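Chitin binding protein (Streptomyces lividans, PDB 5FTZ) is a copper-dependent AA10 lytic polysaccharide monooxygenase that probably cleaves chains of chitin or a related crystalline polysaccharide by oxidation. Local coordinates at residues D5-R10 and Y81-Q86; F122-G127 and L135-T140. All coordinates share one frame; numbering follows the deposited sequence.

In the fold
Both contacts use the antiparallel sheet of strands 2-6, 80-87 and 134-140, and their centres lie about 12 Å apart. Interaction 1 pairs outer strand 2-6 with central strand 80-87. Interaction 2 starts from the other outer strand, 134-140, and crosses to strand 122-125 of the mixed sheet, so one contact is made within a sheet and the other between sheets. Along the chain both segments of interaction 1 precede those of interaction 2. Probable backbone hydrogen bonds, Y81 N to G139 O and F83 N to H137 O, both 2.9 Å, couple them. Interaction 1 thereby fastens the N-terminal strand, which follows copper ligand H1, into its sheet, and interaction 2 holds that sheet against the mixed one.

Interaction 1 of 2, residues D5-R10 and Y81-Q86; sequences DLPVSR and YTFRWQ
R84 clasps the carboxylate of D5 in a salt bridge above a strand pairing. R84 CB lies 3.9 Å from L6 CB, since R84 and L6 project from the same face of the sheet. With CG anti to the backbone N (chi1 -174°), the chain runs beside D5, R84 CG passing 3.4 Å from D5 OD1. R84 CD still lies alongside D5 OD1, until a bend at chi3 (74°) turns the guanidinium. R84 NE then donates to D5 OD1 at 2.9 Å on its syn side, and R84 NH2 donates to D5 OD2 at 3.0 Å from above the carboxylate plane, a side-on grip by two nitrogens. L6 CD1 sits over the centre of the guanidinium face, 3.4 Å from R84 CZ and close to NH1 as well. From the opposite face of the carboxylate, Q86 NE2 reaches D5 OD2 at 2.9 Å in a nearly straight bond (164°), while Q86 OE1 is held by T134. A leucine at R84 would probably leave the D5 charge without its mate, with Q86 as the remaining side-chain donor in this contact. Further along, Y81 OH packs 3.4 Å from P7 CA, next to the cis peptide. In the backbone, R84 N donates to L6 O at 3.0 Å, and R84 O accepts from D5 N and, weakly, from L6 N. Two residues thus oppose one, the signature of a classic beta bulge, here in an outer strand of the LPMO beta sandwich.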
loop_
_atom_site.group_PDB
_atom_site.type_symbol
_atom_site.label_atom_id
_atom_site.label_comp_id
_atom_site.label_asym_id
_atom_site.label_seq_id
_atom_site.Cartn_x
_atom_site.Cartn_y
_atom_site.Cartn_z
ATOM N N ASP A 5 14.969 -5.625 -20.386
ATOM C CA ASP A 5 15.931 -5.542 -21.494
ATOM C C ASP A 5 17.183 -6.383 -21.266
ATOM O O ASP A 5 17.916 -6.565 -22.199
ATOM C CB ASP A 5 16.243 -4.094 -21.938
ATOM C CG ASP A 5 17.060 -3.385 -21.015
ATOM O OD1 ASP A 5 17.214 -3.773 -19.873
ATOM O OD2 ASP A 5 17.658 -2.339 -21.409
ATOM N N LEU A 6 17.311 -7.003 -20.096
ATOM C CA LEU A 6 18.342 -8.028 -19.863
ATOM C C LEU A 6 17.736 -9.139 -19.035
ATOM O O LEU A 6 17.321 -8.881 -17.893
ATOM C CB LEU A 6 19.601 -7.510 -19.125
ATOM C CG LEU A 6 20.421 -6.513 -19.871
ATOM C CD1 LEU A 6 21.426 -5.870 -18.951
ATOM C CD2 LEU A 6 21.102 -7.160 -21.087
ATOM N N PRO A 7 17.638 -10.382 -19.556
ATOM C CA PRO A 7 17.843 -10.746 -20.952
ATOM C C PRO A 7 16.695 -10.121 -21.772
ATOM O O PRO A 7 15.562 -10.060 -21.272
ATOM C CB PRO A 7 17.712 -12.284 -20.909
ATOM C CG PRO A 7 16.829 -12.592 -19.749
ATOM C CD PRO A 7 17.003 -11.457 -18.773
ATOM N N VAL A 8 16.999 -9.649 -22.959
ATOM C CA VAL A 8 16.013 -8.890 -23.722
ATOM C C VAL A 8 14.755 -9.702 -23.973
ATOM O O VAL A 8 14.813 -10.851 -24.432
ATOM C CB VAL A 8 16.625 -8.278 -24.985
ATOM C CG1 VAL A 8 17.037 -9.323 -25.965
ATOM C CG2 VAL A 8 15.660 -7.288 -25.577
ATOM N N SER A 9 13.603 -9.103 -23.714
ATOM C CA SER A 9 12.310 -9.761 -23.843
ATOM C C SER A 9 11.752 -9.650 -25.234
ATOM O O SER A 9 12.159 -8.827 -26.042
ATOM C CB SER A 9 11.333 -9.174 -22.845
ATOM O OG SER A 9 11.217 -7.751 -23.016
ATOM N N ARG A 10 10.791 -10.519 -25.552
ATOM C CA ARG A 10 10.151 -10.528 -26.841
ATOM C C ARG A 10 9.552 -9.190 -27.189
ATOM O O ARG A 10 9.648 -8.781 -28.359
ATOM C CB ARG A 10 9.153 -11.688 -26.962
ATOM C CG ARG A 10 9.772 -13.069 -26.996
ATOM C CD ARG A 10 8.703 -14.136 -27.085
ATOM N NE ARG A 10 9.316 -15.476 -27.095
ATOM C CZ ARG A 10 8.631 -16.611 -26.987
ATOM N NH1 ARG A 10 7.319 -16.595 -26.884
ATOM N NH2 ARG A 10 9.308 -17.767 -26.944
ATOM N N TYR A 81 24.039 -13.062 -12.925
ATOM C CA TYR A 81 23.615 -12.304 -14.104
ATOM C C TYR A 81 22.869 -11.067 -13.655
ATOM O O TYR A 81 22.152 -11.101 -12.653
ATOM C CB TYR A 81 22.738 -13.201 -14.975
ATOM C CG TYR A 81 22.282 -12.604 -16.309
ATOM C CD1 TYR A 81 23.086 -12.678 -17.420
ATOM C CD2 TYR A 81 21.060 -12.005 -16.434
ATOM C CE1 TYR A 81 22.706 -12.141 -18.660
ATOM C CE2 TYR A 81 20.620 -11.422 -17.638
ATOM C CZ TYR A 81 21.433 -11.522 -18.743
ATOM O OH TYR A 81 21.042 -10.936 -19.967
ATOM N N THR A 82 23.050 -9.960 -14.357
ATOM C CA THR A 82 22.248 -8.744 -14.096
ATOM C C THR A 82 20.966 -8.774 -14.882
ATOM O O THR A 82 20.986 -8.710 -16.111
ATOM C CB THR A 82 23.048 -7.504 -14.435
ATOM O OG1 THR A 82 24.113 -7.391 -13.485
ATOM C CG2 THR A 82 22.205 -6.254 -14.359
ATOM N N PHE A 83 19.844 -8.862 -14.169
ATOM C CA PHE A 83 18.525 -8.762 -14.772
ATOM C C PHE A 83 18.152 -7.299 -14.749
ATOM O O PHE A 83 18.418 -6.617 -13.743
ATOM C CB PHE A 83 17.513 -9.633 -13.986
ATOM C CG PHE A 83 17.787 -11.074 -14.113
ATOM C CD1 PHE A 83 18.670 -11.714 -13.222
ATOM C CD2 PHE A 83 17.214 -11.814 -15.116
ATOM C CE1 PHE A 83 18.960 -13.049 -13.367
ATOM C CE2 PHE A 83 17.500 -13.162 -15.243
ATOM C CZ PHE A 83 18.379 -13.768 -14.373
ATOM N N ARG A 84 17.598 -6.766 -15.842
ATOM C CA ARG A 84 17.336 -5.355 -15.904
ATOM C C ARG A 84 15.970 -5.071 -16.533
ATOM O O ARG A 84 15.630 -5.639 -17.586
ATOM C CB ARG A 84 18.428 -4.672 -16.709
ATOM C CG ARG A 84 18.355 -3.163 -16.730
ATOM C CD ARG A 84 19.584 -2.493 -17.355
ATOM N NE ARG A 84 19.592 -2.643 -18.773
ATOM C CZ ARG A 84 20.678 -2.602 -19.552
ATOM N NH1 ARG A 84 21.892 -2.439 -19.026
ATOM N NH2 ARG A 84 20.549 -2.745 -20.856
ATOM N N TRP A 85 15.243 -4.187 -15.869
ATOM C CA TRP A 85 13.967 -3.647 -16.309
ATOM C C TRP A 85 14.152 -2.220 -16.715
ATOM O O TRP A 85 14.880 -1.433 -16.034
ATOM C CB TRP A 85 12.922 -3.666 -15.186
ATOM C CG TRP A 85 12.362 -5.051 -14.861
ATOM C CD1 TRP A 85 13.010 -6.033 -14.124
ATOM C CD2 TRP A 85 11.153 -5.627 -15.293
ATOM N NE1 TRP A 85 12.269 -7.159 -14.082
ATOM C CE2 TRP A 85 11.077 -6.933 -14.726
ATOM C CE3 TRP A 85 10.091 -5.159 -16.044
ATOM C CZ2 TRP A 85 9.983 -7.786 -14.998
ATOM C CZ3 TRP A 85 9.007 -5.992 -16.289
ATOM C CH2 TRP A 85 8.955 -7.289 -15.735
ATOM N N GLN A 86 13.369 -1.803 -17.693
ATOM C CA GLN A 86 13.223 -0.384 -18.059
ATOM C C GLN A 86 11.775 -0.045 -17.834
ATOM O O GLN A 86 10.867 -0.792 -18.249
ATOM C CB GLN A 86 13.561 -0.160 -19.537
ATOM C CG GLN A 86 14.970 -0.533 -19.914
ATOM C CD GLN A 86 16.083 0.317 -19.366
ATOM O OE1 GLN A 86 15.847 1.369 -18.773
ATOM N NE2 GLN A 86 17.306 -0.136 -19.576
#

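Interaction 2 of 2, residues F122-G127 and L135-T140; sequences FTVPYG and LSHSGT
The two sheets of the beta sandwich meet where F122, V124 and Y126 face G139, H137 and L135. The strand segments 122-125 and 135-140 run roughly antiparallel, 144° between their N-to-C directions, with axes 7.7 Å apart at closest approach, too far for backbone pairing, and the contact rests on side chains and one glycine. G139 CA lies over the centre of the F122 ring, 3.6 Å from its centroid and almost on the ring normal, a CH-pi contact. A CB on G139 would fall 2.4 Å from F122 CD2, a clash, so the closeness depends on a bare alpha carbon. Past the glycine, F122 turns its edge toward the H137 face, with planes 85° apart and F122 CE2 3.8 Å from H137 CD2. F122 CZ also approaches S138 O at 3.2 Å.

This is packing between the sheets near an edge of the immunoglobulin-like sandwich found in LPMOs: strand 134-140 belongs to the three-stranded sheet, strand 122-125 to the mixed one, and Y98 and F96 of strand 93-100 add aromatic rings alongside. The H137 ring projects toward strand 122-125, its CG lying between the backbone N and carbonyl carbon (chi1 51°). V124 CG2 comes from the opposite direction over the ring, offset toward its rim, 3.9 Å from H137 CE1. H137 NE2 is hydrogen-bonded to Y98 OH, which should fix the rotation of the imidazole. Beyond it, L135 spreads both methyls against the phenol of Y126, L135 CD1 meeting Y126 OH at 3.9 Å and CD2 lying near Y126 CE1.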
loop_
_atom_site.group_PDB
_atom_site.type_symbol
_atom_site.label_atom_id
_atom_site.label_comp_id
_atom_site.label_asym_id
_atom_site.label_seq_id
_atom_site.Cartn_x
_atom_site.Cartn_y
_atom_site.Cartn_z
ATOM N N PHE A 122 14.729 -16.953 -9.033
ATOM C CA PHE A 122 15.187 -15.707 -8.440
ATOM C C PHE A 122 13.955 -14.913 -8.111
ATOM O O PHE A 122 13.075 -14.745 -8.971
ATOM C CB PHE A 122 16.084 -14.971 -9.450
ATOM C CG PHE A 122 16.580 -13.627 -9.013
ATOM C CD1 PHE A 122 16.981 -13.366 -7.726
ATOM C CD2 PHE A 122 16.735 -12.622 -9.983
ATOM C CE1 PHE A 122 17.483 -12.100 -7.394
ATOM C CE2 PHE A 122 17.222 -11.372 -9.645
ATOM C CZ PHE A 122 17.609 -11.123 -8.343
ATOM N N THR A 123 13.874 -14.427 -6.871
ATOM C CA THR A 123 12.748 -13.602 -6.408
ATOM C C THR A 123 13.293 -12.391 -5.710
ATOM O O THR A 123 14.219 -12.564 -4.899
ATOM C CB THR A 123 11.863 -14.398 -5.396
ATOM O OG1 THR A 123 11.372 -15.597 -6.020
ATOM C CG2 THR A 123 10.685 -13.591 -4.899
ATOM N N VAL A 124 12.690 -11.221 -5.949
ATOM C CA VAL A 124 13.063 -9.978 -5.228
ATOM C C VAL A 124 11.822 -9.389 -4.586
ATOM O O VAL A 124 11.027 -8.726 -5.271
ATOM C CB VAL A 124 13.739 -9.011 -6.175
ATOM C CG1 VAL A 124 14.226 -7.790 -5.451
ATOM C CG2 VAL A 124 14.940 -9.678 -6.844
ATOM N N PRO A 125 11.617 -9.640 -3.271
ATOM C CA PRO A 125 10.545 -8.943 -2.569
ATOM C C PRO A 125 10.919 -7.453 -2.572
ATOM O O PRO A 125 12.092 -7.098 -2.286
ATOM C CB PRO A 125 10.587 -9.545 -1.175
ATOM C CG PRO A 125 11.378 -10.823 -1.302
ATOM C CD PRO A 125 12.376 -10.538 -2.375
ATOM N N TYR A 126 9.962 -6.552 -2.879
ATOM C CA TYR A 126 10.309 -5.135 -3.044
ATOM C C TYR A 126 9.619 -4.193 -2.056
ATOM O O TYR A 126 9.878 -2.997 -2.062
ATOM C CB TYR A 126 10.010 -4.677 -4.480
ATOM C CG TYR A 126 10.974 -3.677 -5.048
ATOM C CD1 TYR A 126 12.259 -4.039 -5.390
ATOM C CD2 TYR A 126 10.625 -2.339 -5.184
ATOM C CE1 TYR A 126 13.159 -3.124 -5.913
ATOM C CE2 TYR A 126 11.518 -1.418 -5.677
ATOM C CZ TYR A 126 12.803 -1.821 -6.014
ATOM O OH TYR A 126 13.713 -0.870 -6.505
ATOM N N GLY A 127 8.782 -4.704 -1.185
ATOM C CA GLY A 127 8.314 -3.932 -0.036
ATOM C C GLY A 127 7.405 -2.778 -0.360
ATOM O O GLY A 127 7.298 -1.858 0.473
ATOM N N LEU A 135 16.097 -0.515 -13.429
ATOM C CA LEU A 135 16.412 -1.355 -12.272
ATOM C C LEU A 135 17.236 -2.495 -12.707
ATOM O O LEU A 135 16.769 -3.321 -13.544
ATOM C CB LEU A 135 15.152 -1.885 -11.592
ATOM C CG LEU A 135 15.392 -2.812 -10.403
ATOM C CD1 LEU A 135 16.141 -2.197 -9.234
ATOM C CD2 LEU A 135 14.046 -3.303 -9.923
ATOM N N SER A 136 18.411 -2.661 -12.104
ATOM C CA SER A 136 19.316 -3.753 -12.376
ATOM C C SER A 136 19.517 -4.495 -11.071
ATOM O O SER A 136 19.812 -3.873 -10.036
ATOM C CB SER A 136 20.657 -3.232 -12.833
ATOM O OG SER A 136 20.596 -2.659 -14.116
ATOM N N HIS A 137 19.338 -5.800 -11.065
ATOM C CA HIS A 137 19.611 -6.608 -9.878
ATOM C C HIS A 137 20.174 -7.961 -10.252
ATOM O O HIS A 137 19.865 -8.509 -11.315
ATOM C CB HIS A 137 18.483 -6.650 -8.907
ATOM C CG HIS A 137 17.134 -7.006 -9.477
ATOM N ND1 HIS A 137 15.989 -6.502 -8.930
ATOM C CD2 HIS A 137 16.736 -7.752 -10.522
ATOM C CE1 HIS A 137 14.926 -6.961 -9.581
ATOM N NE2 HIS A 137 15.354 -7.693 -10.582
ATOM N N SER A 138 21.012 -8.487 -9.372
ATOM C CA SER A 138 21.781 -9.702 -9.655
ATOM C C SER A 138 21.084 -10.926 -9.140
ATOM O O SER A 138 20.732 -10.992 -7.932
ATOM C CB SER A 138 23.136 -9.627 -8.977
ATOM O OG SER A 138 23.874 -8.503 -9.426
ATOM N N GLY A 139 20.957 -11.953 -9.975
ATOM C CA GLY A 139 20.490 -13.275 -9.579
ATOM C C GLY A 139 21.311 -14.347 -10.242
ATOM O O GLY A 139 21.988 -14.130 -11.243
ATOM N N THR A 140 21.231 -15.539 -9.685
ATOM C CA THR A 140 22.011 -16.634 -10.249
ATOM C C THR A 140 21.162 -17.430 -11.229
ATOM O O THR A 140 20.064 -17.881 -10.897
ATOM C CB THR A 140 22.491 -17.573 -9.122
ATOM O OG1 THR A 140 23.148 -16.747 -8.180
ATOM C CG2 THR A 140 23.416 -18.622 -9.625
#